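Beta 1-3 glucanase (PDB 5H4E) probably hydrolyses beta-1,3-glucan chains, as a bacterial glucanase domain of glycoside hydrolase family 64. Local coordinates at residues K198-S203 with G214-S219. Numbering follows the deposited sequence.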
ATOM      1  N   LYS A 198       2.661 -17.227  10.439  1.00 18.68           N
ATOM      2  CA  LYS A 198       4.085 -17.539  10.326  1.00 22.25           C
ATOM      3  C   LYS A 198       4.523 -17.929   8.912  1.00 24.53           C
ATOM      4  O   LYS A 198       5.606 -17.533   8.467  1.00 22.38           O
ATOM      5  CB  LYS A 198       4.468 -18.659  11.307  1.00 23.22           C
ATOM      6  CG  LYS A 198       4.458 -18.230  12.772  1.00 27.57           C
ATOM      7  CD  LYS A 198       5.255 -19.211  13.632  1.00 30.67           C
ATOM      8  CE  LYS A 198       5.307 -18.770  15.097  1.00 30.77           C
ATOM      9  NZ  LYS A 198       4.051 -19.119  15.783  1.00 37.11           N
ATOM     10  N   SER A 199       3.703 -18.699   8.201  1.00 22.06           N
ATOM     11  CA  SER A 199       4.146 -19.209   6.897  1.00 21.89           C
ATOM     12  C   SER A 199       3.975 -18.174   5.789  1.00 22.65           C
ATOM     13  O   SER A 199       4.203 -18.469   4.619  1.00 21.72           O
ATOM     14  CB  SER A 199       3.405 -20.499   6.525  1.00 24.76           C
ATOM     15  OG  SER A 199       2.044 -20.264   6.192  1.00 24.91           O
ATOM     16  N   LEU A 200       3.585 -16.957   6.157  1.00 18.74           N
ATOM     17  CA  LEU A 200       3.587 -15.855   5.196  1.00 19.65           C
ATOM     18  C   LEU A 200       5.016 -15.525   4.788  1.00 18.81           C
ATOM     19  O   LEU A 200       5.247 -14.907   3.747  1.00 17.70           O
ATOM     20  CB  LEU A 200       2.904 -14.613   5.785  1.00 16.20           C
ATOM     21  CG  LEU A 200       1.396 -14.774   5.987  1.00 17.67           C
ATOM     22  CD1 LEU A 200       0.775 -13.500   6.629  1.00 16.32           C
ATOM     23  CD2 LEU A 200       0.691 -15.144   4.679  1.00 15.64           C
ATOM     24  N   VAL A 201       5.968 -15.932   5.628  1.00 19.02           N
ATOM     25  CA  VAL A 201       7.384 -15.725   5.367  1.00 17.52           C
ATOM     26  C   VAL A 201       7.891 -16.642   4.263  1.00 19.54           C
ATOM     27  O   VAL A 201       7.789 -17.867   4.376  1.00 19.57           O
ATOM     28  CB  VAL A 201       8.241 -16.005   6.617  1.00 21.42           C
ATOM     29  CG1 VAL A 201       9.722 -15.810   6.310  1.00 21.39           C
ATOM     30  CG2 VAL A 201       7.816 -15.125   7.752  1.00 21.60           C
ATOM     31  N   HIS A 202       8.433 -16.045   3.206  1.00 19.27           N
ATOM     32  CA  HIS A 202       9.187 -16.791   2.204  1.00 17.82           C
ATOM     33  C   HIS A 202      10.595 -16.245   2.230  1.00 19.65           C
ATOM     34  O   HIS A 202      10.857 -15.260   2.916  1.00 18.74           O
ATOM     35  CB  HIS A 202       8.558 -16.653   0.805  1.00 18.61           C
ATOM     36  CG  HIS A 202       7.210 -17.305   0.688  1.00 19.02           C
ATOM     37  ND1 HIS A 202       6.931 -18.292  -0.236  1.00 17.94           N
ATOM     38  CD2 HIS A 202       6.075 -17.138   1.410  1.00 22.09           C
ATOM     39  CE1 HIS A 202       5.678 -18.685  -0.096  1.00 20.30           C
ATOM     40  NE2 HIS A 202       5.135 -18.000   0.895  1.00 20.20           N
ATOM     41  N   SER A 203      11.505 -16.859   1.483  1.00 18.80           N
ATOM     42  CA  SER A 203      12.889 -16.417   1.536  1.00 21.39           C
ATOM     43  C   SER A 203      13.054 -15.033   0.888  1.00 22.28           C
ATOM     44  O   SER A 203      13.924 -14.259   1.292  1.00 22.23           O
ATOM     45  CB  SER A 203      13.809 -17.445   0.864  1.00 21.80           C
ATOM     46  OG  SER A 203      13.512 -17.552  -0.512  1.00 20.57           O
ATOM     47  N   GLY A 214       0.020 -15.493  -0.037  1.00 18.90           N
ATOM     48  CA  GLY A 214      -0.529 -15.444   1.308  1.00 16.37           C
ATOM     49  C   GLY A 214      -1.603 -16.495   1.553  1.00 21.34           C
ATOM     50  O   GLY A 214      -2.311 -16.912   0.630  1.00 19.57           O
ATOM     51  N   THR A 215      -1.746 -16.888   2.817  1.00 21.84           N
ATOM     52  CA  THR A 215      -2.593 -18.010   3.193  1.00 20.90           C
ATOM     53  C   THR A 215      -4.002 -17.625   3.635  1.00 22.43           C
ATOM     54  O   THR A 215      -4.755 -18.472   4.133  1.00 21.48           O
ATOM     55  CB  THR A 215      -1.937 -18.803   4.318  1.00 21.62           C
ATOM     56  OG1 THR A 215      -1.647 -17.921   5.413  1.00 21.97           O
ATOM     57  CG2 THR A 215      -0.637 -19.436   3.817  1.00 21.81           C
ATOM     58  N   PHE A 216      -4.368 -16.362   3.450  1.00 18.77           N
ATOM     59  CA  PHE A 216      -5.654 -15.891   3.949  1.00 22.43           C
ATOM     60  C   PHE A 216      -6.636 -15.598   2.823  1.00 19.97           C
ATOM     61  O   PHE A 216      -7.723 -15.055   3.052  1.00 19.81           O
ATOM     62  CB  PHE A 216      -5.466 -14.648   4.826  1.00 20.89           C
ATOM     63  CG  PHE A 216      -4.818 -14.927   6.167  1.00 19.92           C
ATOM     64  CD1 PHE A 216      -3.490 -15.320   6.250  1.00 18.05           C
ATOM     65  CD2 PHE A 216      -5.540 -14.770   7.343  1.00 22.37           C
ATOM     66  CE1 PHE A 216      -2.888 -15.559   7.471  1.00 20.20           C
ATOM     67  CE2 PHE A 216      -4.950 -15.014   8.583  1.00 22.03           C
ATOM     68  CZ  PHE A 216      -3.621 -15.402   8.654  1.00 17.40           C
ATOM     69  N   THR A 217      -6.262 -15.967   1.602  1.00 18.93           N
ATOM     70  CA  THR A 217      -7.191 -15.905   0.492  1.00 21.71           C
ATOM     71  C   THR A 217      -8.265 -16.970   0.682  1.00 26.32           C
ATOM     72  O   THR A 217      -8.137 -17.857   1.538  1.00 23.17           O
ATOM     73  CB  THR A 217      -6.492 -16.120  -0.865  1.00 22.51           C
ATOM     74  OG1 THR A 217      -6.048 -17.475  -0.949  1.00 25.08           O
ATOM     75  CG2 THR A 217      -5.295 -15.192  -1.012  1.00 26.44           C
ATOM     76  N   ALA A 218      -9.311 -16.892  -0.136  1.00 26.14           N
ATOM     77  CA  ALA A 218     -10.508 -17.696   0.052  1.00 25.17           C
ATOM     78  C   ALA A 218     -10.221 -19.178  -0.122  1.00 26.89           C
ATOM     79  O   ALA A 218     -10.941 -20.026   0.394  1.00 26.13           O
ATOM     80  CB  ALA A 218     -11.605 -17.242  -0.920  1.00 25.37           C
ATOM     81  N   SER A 219      -9.150 -19.494  -0.838  1.00 28.27           N
ATOM     82  CA  SER A 219      -8.861 -20.889  -1.144  1.00 27.73           C
ATOM     83  C   SER A 219      -7.810 -21.494  -0.217  1.00 30.33           C
ATOM     84  O   SER A 219      -7.503 -22.684  -0.316  1.00 29.11           O
ATOM     85  CB  SER A 219      -8.410 -21.018  -2.607  1.00 30.36           C
ATOM     86  OG  SER A 219      -7.295 -20.180  -2.869  1.00 34.30           O
TER
HETATM   87  O   HOH W   1       0.622 -18.240   6.835  1.00 21.48           O
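The ring of Phe216 receives Leu200 obliquely, with CD1 of Leu200 4.3 Å from CE1 of Phe216. Other parts of the chain also pack on this ring: Phe197 with its plane turned by about 30°, and Tyr225 edge-to-face. The other flat group, the His202 imidazole, has Leu200 O in its plane at the ring edge and meets Tyr207 edge-to-face.

The motif at the leucine is a type I beta turn, Lys198 to Val201. It is closed by a backbone hydrogen bond of 3.3 Å from Val201 N to Lys198 O. The turn packs against the loop that leads from strand 206-207 toward helix 227-236, within the GH64 glucanase domain.

Leu200 is buried and touches Gly214, Thr215 and Phe216. CG lies beside the backbone N and anti to the carbonyl carbon (chi1 -69°), and from there CD2 reaches the second loop. CD2 lies 3.6 Å from Gly214 CA. The same methyl is 3.5 Å from Thr215 N, so it packs on the backbone where the glycine joins the threonine. Leu200 also touches Tyr189 of helix 182-192 and Ile206 of strand 206-207.

Ser199 and Thr215 make the polar part of the contact. Thr215 OG1 sits between its backbone N and carbonyl carbon (chi1 55°), which leaves CG2 beside the backbone N. That methyl comes within 3.7 Å of Ser199 OG. Thr215 OG1 also hydrogen-bonds to Asn222 OD1, its strongest polar partner, and a backbone hydrogen bond also joins Thr215 to Asn222. A single water bridges the two hydroxyls: it lies 2.6 Å from Ser199 OG and donates a hydrogen bond of 2.7 Å to Thr215 OG1.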